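PDB 3PWX: putative flagellar hook-associated protein from Vibrio parahaemolyticus, which probably serves as a structural component of the bacterial flagellum and its hook-associated region. Local coordinates for residues A[42-47]-A[98-103]; A[138-143]-A[194-199]. All blocks are in the same frame, centred on the assembly; numbering follows the deposited sequence.

Contact 1: A[42-47]-A[98-103]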
ATOM      1  N   THR A  42      14.341  -5.813 -14.441  1.00 55.86           N
ATOM      2  CA  THR A  42      15.135  -6.091 -15.651  1.00 56.96           C
ATOM      3  C   THR A  42      15.593  -4.775 -16.238  1.00 55.43           C
ATOM      4  O   THR A  42      16.766  -4.624 -16.554  1.00 57.02           O
ATOM      5  CB  THR A  42      14.274  -6.809 -16.705  1.00 59.56           C
ATOM      6  OG1 THR A  42      13.975  -8.147 -16.269  1.00 62.21           O
ATOM      7  CG2 THR A  42      14.952  -6.843 -18.087  1.00 59.22           C
ATOM      8  N   HIS A  43      14.686  -3.810 -16.383  1.00 54.84           N
ATOM      9  CA  HIS A  43      15.071  -2.522 -17.009  1.00 54.76           C
ATOM     10  C   HIS A  43      16.043  -1.777 -16.125  1.00 54.26           C
ATOM     11  O   HIS A  43      17.036  -1.187 -16.658  1.00 54.58           O
ATOM     12  CB  HIS A  43      13.887  -1.622 -17.416  1.00 54.46           C
ATOM     13  CG  HIS A  43      12.985  -2.245 -18.436  1.00 55.16           C
ATOM     14  ND1 HIS A  43      13.381  -2.461 -19.746  1.00 56.23           N
ATOM     15  CD2 HIS A  43      11.730  -2.737 -18.328  1.00 55.09           C
ATOM     16  CE1 HIS A  43      12.393  -3.040 -20.405  1.00 56.83           C
ATOM     17  NE2 HIS A  43      11.380  -3.213 -19.568  1.00 56.11           N
ATOM     18  N   LEU A  44      15.827  -1.842 -14.804  1.00 53.66           N
ATOM     19  CA  LEU A  44      16.775  -1.189 -13.940  1.00 53.39           C
ATOM     20  C   LEU A  44      18.137  -1.870 -13.957  1.00 54.04           C
ATOM     21  O   LEU A  44      19.137  -1.174 -14.024  1.00 54.14           O
ATOM     22  CB  LEU A  44      16.281  -0.951 -12.559  1.00 52.83           C
ATOM     23  CG  LEU A  44      15.105   0.041 -12.501  1.00 52.31           C
ATOM     24  CD1 LEU A  44      14.539   0.025 -11.089  1.00 51.99           C
ATOM     25  CD2 LEU A  44      15.510   1.457 -12.973  1.00 52.24           C
ATOM     26  N   ASP A  45      18.170  -3.202 -13.978  1.00 54.59           N
ATOM     27  CA  ASP A  45      19.404  -3.932 -14.089  1.00 55.45           C
ATOM     28  C   ASP A  45      20.194  -3.439 -15.290  1.00 55.98           C
ATOM     29  O   ASP A  45      21.373  -3.087 -15.168  1.00 56.27           O
ATOM     30  CB  ASP A  45      19.171  -5.429 -14.205  1.00 56.96           C
ATOM     31  CG  ASP A  45      20.431  -6.207 -13.906  1.00 64.28           C
ATOM     32  OD1 ASP A  45      21.021  -6.026 -12.814  1.00 69.57           O
ATOM     33  OD2 ASP A  45      20.886  -6.970 -14.783  1.00 75.44           O
ATOM     34  N   SER A  46      19.522  -3.354 -16.429  1.00 56.18           N
ATOM     35  CA  SER A  46      20.148  -2.863 -17.670  1.00 56.85           C
ATOM     36  C   SER A  46      20.626  -1.405 -17.601  1.00 56.33           C
ATOM     37  O   SER A  46      21.711  -1.114 -18.104  1.00 56.92           O
ATOM     38  CB  SER A  46      19.199  -3.070 -18.850  1.00 57.34           C
ATOM     39  OG  SER A  46      19.592  -2.312 -19.964  1.00 57.90           O
ATOM     40  N   VAL A  47      19.833  -0.505 -16.984  1.00 55.35           N
ATOM     41  CA  VAL A  47      20.256   0.868 -16.709  1.00 54.89           C
ATOM     42  C   VAL A  47      21.514   0.814 -15.875  1.00 54.99           C
ATOM     43  O   VAL A  47      22.414   1.554 -16.144  1.00 55.21           O
ATOM     44  CB  VAL A  47      19.179   1.724 -15.967  1.00 54.00           C
ATOM     45  CG1 VAL A  47      19.742   3.069 -15.509  1.00 53.69           C
ATOM     46  CG2 VAL A  47      17.958   1.970 -16.855  1.00 54.04           C
ATOM     47  N   PHE A  98       3.714   3.343 -20.597  1.00 56.89           N
ATOM     48  CA  PHE A  98       5.069   3.657 -20.123  1.00 56.17           C
ATOM     49  C   PHE A  98       5.299   3.262 -18.666  1.00 55.01           C
ATOM     50  O   PHE A  98       4.757   3.824 -17.766  1.00 54.63           O
ATOM     51  CB  PHE A  98       5.470   5.105 -20.396  1.00 56.47           C
ATOM     52  CG  PHE A  98       5.646   5.399 -21.846  1.00 57.69           C
ATOM     53  CD1 PHE A  98       6.845   5.084 -22.497  1.00 57.93           C
ATOM     54  CD2 PHE A  98       4.599   5.923 -22.584  1.00 58.77           C
ATOM     55  CE1 PHE A  98       6.995   5.337 -23.887  1.00 59.29           C
ATOM     56  CE2 PHE A  98       4.747   6.179 -23.946  1.00 60.13           C
ATOM     57  CZ  PHE A  98       5.936   5.890 -24.602  1.00 60.41           C
ATOM     58  N   LEU A  99       6.143   2.271 -18.459  1.00 54.64           N
ATOM     59  CA  LEU A  99       6.417   1.715 -17.153  1.00 53.77           C
ATOM     60  C   LEU A  99       6.860   2.744 -16.111  1.00 53.18           C
ATOM     61  O   LEU A  99       6.637   2.597 -14.936  1.00 52.68           O
ATOM     62  CB  LEU A  99       7.533   0.674 -17.377  1.00 53.79           C
ATOM     63  CG  LEU A  99       7.162  -0.824 -17.323  1.00 53.94           C
ATOM     64  CD1 LEU A  99       5.732  -1.174 -17.872  1.00 54.48           C
ATOM     65  CD2 LEU A  99       8.288  -1.715 -17.974  1.00 54.44           C
ATOM     66  N   PHE A 100       7.531   3.795 -16.548  1.00 53.37           N
ATOM     67  CA  PHE A 100       8.335   4.583 -15.587  1.00 52.89           C
ATOM     68  C   PHE A 100       7.937   6.010 -15.550  1.00 53.17           C
ATOM     69  O   PHE A 100       8.716   6.827 -14.989  1.00 52.99           O
ATOM     70  CB  PHE A 100       9.863   4.537 -15.860  1.00 52.83           C
ATOM     71  CG  PHE A 100      10.481   3.246 -15.536  1.00 52.59           C
ATOM     72  CD1 PHE A 100      11.069   2.490 -16.526  1.00 53.04           C
ATOM     73  CD2 PHE A 100      10.468   2.739 -14.205  1.00 52.09           C
ATOM     74  CE1 PHE A 100      11.661   1.286 -16.219  1.00 52.99           C
ATOM     75  CE2 PHE A 100      11.012   1.534 -13.924  1.00 52.03           C
ATOM     76  CZ  PHE A 100      11.627   0.804 -14.943  1.00 52.49           C
ATOM     77  N   SER A 101       6.773   6.296 -16.127  1.00 53.72           N
ATOM     78  CA  SER A 101       6.232   7.635 -16.197  1.00 54.24           C
ATOM     79  C   SER A 101       5.318   8.111 -15.046  1.00 54.19           C
ATOM     80  O   SER A 101       4.668   9.190 -15.143  1.00 54.86           O
ATOM     81  CB  SER A 101       5.504   7.782 -17.550  1.00 55.18           C
ATOM     82  OG  SER A 101       6.494   7.921 -18.598  1.00 55.55           O
ATOM     83  N   GLY A 102       5.243   7.378 -13.951  1.00 53.59           N
ATOM     84  CA  GLY A 102       4.338   7.826 -12.925  1.00 53.77           C
ATOM     85  C   GLY A 102       2.905   7.648 -13.441  1.00 54.32           C
ATOM     86  O   GLY A 102       2.586   6.634 -14.010  1.00 54.23           O
ATOM     87  N   THR A 103       2.004   8.611 -13.239  1.00 55.04           N
ATOM     88  CA  THR A 103       0.619   8.400 -13.718  1.00 55.68           C
ATOM     89  C   THR A 103       0.374   8.878 -15.142  1.00 56.52           C
ATOM     90  O   THR A 103      -0.748   8.781 -15.632  1.00 57.25           O
ATOM     91  CB  THR A 103      -0.413   9.065 -12.858  1.00 56.29           C
ATOM     92  OG1 THR A 103       0.020  10.401 -12.579  1.00 56.76           O
ATOM     93  CG2 THR A 103      -0.637   8.258 -11.587  1.00 55.74           C
TER

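Contact 2: A[138-143]-A[194-199]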
ATOM      1  N   SER A 138       3.271  -0.171  -6.686  1.00 52.01           N
ATOM      2  CA  SER A 138       3.622  -1.079  -7.774  1.00 51.79           C
ATOM      3  C   SER A 138       4.462  -0.438  -8.837  1.00 51.64           C
ATOM      4  O   SER A 138       4.948  -1.143  -9.762  1.00 52.62           O
ATOM      5  CB  SER A 138       2.325  -1.644  -8.385  1.00 51.96           C
ATOM      6  OG  SER A 138       1.565  -0.600  -8.989  1.00 52.16           O
ATOM      7  N   ASN A 139       4.726   0.861  -8.737  1.00 51.67           N
ATOM      8  CA  ASN A 139       5.645   1.447  -9.719  1.00 51.59           C
ATOM      9  C   ASN A 139       6.949   2.081  -9.210  1.00 51.48           C
ATOM     10  O   ASN A 139       7.059   2.372  -8.020  1.00 52.50           O
ATOM     11  CB  ASN A 139       4.904   2.422 -10.613  1.00 51.87           C
ATOM     12  CG  ASN A 139       4.422   3.664  -9.877  1.00 53.65           C
ATOM     13  OD1 ASN A 139       3.909   3.621  -8.735  1.00 52.68           O
ATOM     14  ND2 ASN A 139       4.567   4.803 -10.554  1.00 55.93           N
HETATM   15  N   MSE A 140       7.947   2.230 -10.097  1.00 51.42           N
HETATM   16  CA  MSE A 140       9.084   3.120  -9.821  1.00 51.41           C
HETATM   17  C   MSE A 140       8.982   4.267 -10.825  1.00 51.59           C
HETATM   18  O   MSE A 140       8.286   4.140 -11.817  1.00 51.75           O
HETATM   19  CB  MSE A 140      10.442   2.425  -9.936  1.00 51.34           C
HETATM   20  CG  MSE A 140      10.758   1.373  -8.887  1.00 52.92           C
HETATM   21 SE   MSE A 140      10.588   1.993  -7.018  1.00 66.53          SE
HETATM   22  CE  MSE A 140      11.986   3.360  -7.007  1.00 62.27           C
ATOM     23  N   THR A 141       9.588   5.408 -10.524  1.00 51.70           N
ATOM     24  CA  THR A 141       9.581   6.480 -11.495  1.00 51.99           C
ATOM     25  C   THR A 141      10.945   6.974 -11.956  1.00 52.02           C
ATOM     26  O   THR A 141      11.851   7.162 -11.150  1.00 51.93           O
ATOM     27  CB  THR A 141       8.686   7.689 -11.111  1.00 52.40           C
ATOM     28  OG1 THR A 141       9.323   8.491 -10.103  1.00 52.53           O
ATOM     29  CG2 THR A 141       7.342   7.192 -10.723  1.00 52.46           C
ATOM     30  N   ALA A 142      11.036   7.235 -13.252  1.00 52.28           N
ATOM     31  CA  ALA A 142      12.239   7.880 -13.811  1.00 52.46           C
ATOM     32  C   ALA A 142      12.433   9.202 -13.079  1.00 52.62           C
ATOM     33  O   ALA A 142      13.521   9.580 -12.724  1.00 52.60           O
ATOM     34  CB  ALA A 142      12.078   8.101 -15.286  1.00 52.96           C
ATOM     35  N   GLN A 143      11.359   9.913 -12.809  1.00 52.91           N
ATOM     36  CA  GLN A 143      11.561  11.201 -12.199  1.00 53.29           C
ATOM     37  C   GLN A 143      12.171  11.173 -10.819  1.00 53.13           C
ATOM     38  O   GLN A 143      12.937  12.050 -10.495  1.00 53.42           O
ATOM     39  CB  GLN A 143      10.292  12.018 -12.173  1.00 53.86           C
ATOM     40  CG  GLN A 143      10.512  13.303 -11.510  1.00 54.41           C
ATOM     41  CD  GLN A 143       9.581  14.279 -12.050  1.00 65.04           C
ATOM     42  OE1 GLN A 143       9.836  14.831 -13.149  1.00 69.49           O
ATOM     43  NE2 GLN A 143       8.448  14.491 -11.345  1.00 62.96           N
HETATM   44  N   MSE A 194      16.082  -0.931  -6.723  1.00 52.79           N
HETATM   45  CA  MSE A 194      16.035  -2.378  -6.931  1.00 53.11           C
HETATM   46  C   MSE A 194      16.034  -3.061  -5.582  1.00 53.63           C
HETATM   47  O   MSE A 194      15.433  -4.119  -5.407  1.00 53.83           O
HETATM   48  CB  MSE A 194      17.270  -2.820  -7.766  1.00 53.52           C
HETATM   49  CG  MSE A 194      17.185  -2.591  -9.303  1.00 53.41           C
HETATM   50 SE   MSE A 194      18.935  -2.927 -10.185  1.00 70.29          SE
HETATM   51  CE  MSE A 194      18.618  -4.831 -10.618  1.00 71.34           C
ATOM     52  N   THR A 195      16.760  -2.487  -4.621  1.00 54.01           N
ATOM     53  CA  THR A 195      16.661  -2.947  -3.239  1.00 54.67           C
ATOM     54  C   THR A 195      15.228  -2.728  -2.759  1.00 54.36           C
ATOM     55  O   THR A 195      14.647  -3.584  -2.097  1.00 55.25           O
ATOM     56  CB  THR A 195      17.622  -2.188  -2.355  1.00 55.25           C
ATOM     57  OG1 THR A 195      18.969  -2.559  -2.699  1.00 56.15           O
ATOM     58  CG2 THR A 195      17.409  -2.554  -0.928  1.00 56.61           C
ATOM     59  N   GLU A 196      14.619  -1.598  -3.131  1.00 53.76           N
ATOM     60  CA  GLU A 196      13.274  -1.339  -2.695  1.00 53.60           C
ATOM     61  C   GLU A 196      12.337  -2.326  -3.369  1.00 53.26           C
ATOM     62  O   GLU A 196      11.500  -2.902  -2.725  1.00 53.65           O
ATOM     63  CB  GLU A 196      12.874   0.102  -2.942  1.00 53.24           C
ATOM     64  CG  GLU A 196      11.688   0.499  -2.117  1.00 55.00           C
ATOM     65  CD  GLU A 196      10.976   1.765  -2.607  1.00 58.28           C
ATOM     66  OE1 GLU A 196      11.663   2.724  -3.028  1.00 55.27           O
ATOM     67  OE2 GLU A 196       9.708   1.781  -2.514  1.00 57.87           O
ATOM     68  N   ILE A 197      12.504  -2.595  -4.646  1.00 52.86           N
ATOM     69  CA  ILE A 197      11.695  -3.642  -5.244  1.00 52.75           C
ATOM     70  C   ILE A 197      11.844  -5.023  -4.590  1.00 53.37           C
ATOM     71  O   ILE A 197      10.859  -5.753  -4.408  1.00 53.44           O
ATOM     72  CB  ILE A 197      11.960  -3.753  -6.713  1.00 52.50           C
ATOM     73  CG1 ILE A 197      11.169  -2.707  -7.483  1.00 52.00           C
ATOM     74  CG2 ILE A 197      11.625  -5.156  -7.212  1.00 52.79           C
ATOM     75  CD1 ILE A 197      11.865  -2.168  -8.731  1.00 51.89           C
ATOM     76  N   GLY A 198      13.057  -5.410  -4.238  1.00 53.92           N
ATOM     77  CA  GLY A 198      13.226  -6.693  -3.523  1.00 54.72           C
ATOM     78  C   GLY A 198      12.481  -6.749  -2.203  1.00 55.08           C
ATOM     79  O   GLY A 198      11.954  -7.754  -1.886  1.00 55.48           O
ATOM     80  N   GLY A 199      12.446  -5.673  -1.422  1.00 55.09           N
ATOM     81  CA  GLY A 199      11.634  -5.566  -0.222  1.00 55.54           C
ATOM     82  C   GLY A 199      10.143  -5.679  -0.545  1.00 55.02           C
ATOM     83  O   GLY A 199       9.385  -6.317   0.205  1.00 55.51           O
TER

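Contact 1: A[42-47]-A[98-103]
The Phe100 ring meets His43 edge-on, with His43 CB lying near the ring plane 3.9 Å from Phe100 CE1. One face of the same ring carries its own neighbour, Leu99 CB, 4.1 Å above the plane and offset toward the rim. Leu44 CG approaches the far corner of the ring obliquely, 4.3 Å from Phe100 CZ. The imidazole of His43 is met by a methyl group: Leu99 CD2 sits 3.6 Å from His43 CD2 and 3.8 Å from His43 NE2. The two side chains cross at about a right angle. The His43 side chain has CG anti to its carbonyl carbon (chi1 -61°), which turns the imidazole to the Leu99 side while CB stays against Phe100. No hydrogen bond joins the two segments, and the contact is van der Waals packing. Phe100 is buried, whereas His43 and Leu99 are partly exposed. Leu44 is also covered by Ala193 and Met194 of helix 172-223. Leu99 and Phe100 are the middle residues of a type I beta turn from Phe98 to Ser101. This turn packs on the side of a helix: the loop after helix 71-89 folds back on helix 7-61, both within the flagellin N-terminal helical region.

Contact 2: A[138-143]-A[194-199]
Met140, a selenomethionine, reaches from an extended stretch to Ile197 and Glu196 of helix 172-223 and carries the whole 138-143 side of the contact. The close part is apolar. Met140 CG lies 3.7 Å from Ile197 CD1, the tip of the longer Ile197 branch. Ile197 CG1 is anti to the carbonyl carbon (chi1 -82°), and this brings CD1 nearer to Met140 although the CB of Ile197 does not point straight at it. Both residues are buried. The other part is looser. The Met140 chain bends at chi2 (-54°) and again at chi3 (-64°), which turns its end away from Ile197 toward the Glu196 carboxylate. There Met140 CE is 4.0 Å from Glu196 OE1, and Met140 SE is 4.2 Å from the same oxygen. These are packing distances, and no hydrogen bond crosses between the segments. Glu196 is partly exposed. Its main polar partner is Arg200, which forms a salt bridge with Glu196 OE2. Lys132 of the second subunit makes a long, weak ion pair with that oxygen. Arg200 also donates a hydrogen bond to Asn139 O and so links the two segments indirectly.

The stretch 138-141 connects strand 134-137 to the short helix 142-145, with Thr141 as its N-cap. Helix 7-61 packs beside the contact: Gln40 touches Met140, and Glu41 touches Ile197. Met140 thus joins the segment after the beta hairpin to both long helices.

Overall arrangement
Contact 1 and contact 2 lie about 9 Å apart, centre to centre, near the middle of the elongated chain. They come in series: 42-47 with 98-103 closes before 138-143 with 194-199 opens. Their helical segments belong to the two long helices, 7-61 and 172-223, which pack side by side; one of their meeting points is Leu44 CB, 3.8 Å from Met194 CG. Their non-helical sides are also joined, by a probable hydrogen bond of 2.9 Å between Phe100 O and Ala142 N. Together the contacts seat the central loop and hairpin region on the paired long helices, a layout consistent with a rod-shaped flagellin-family subunit.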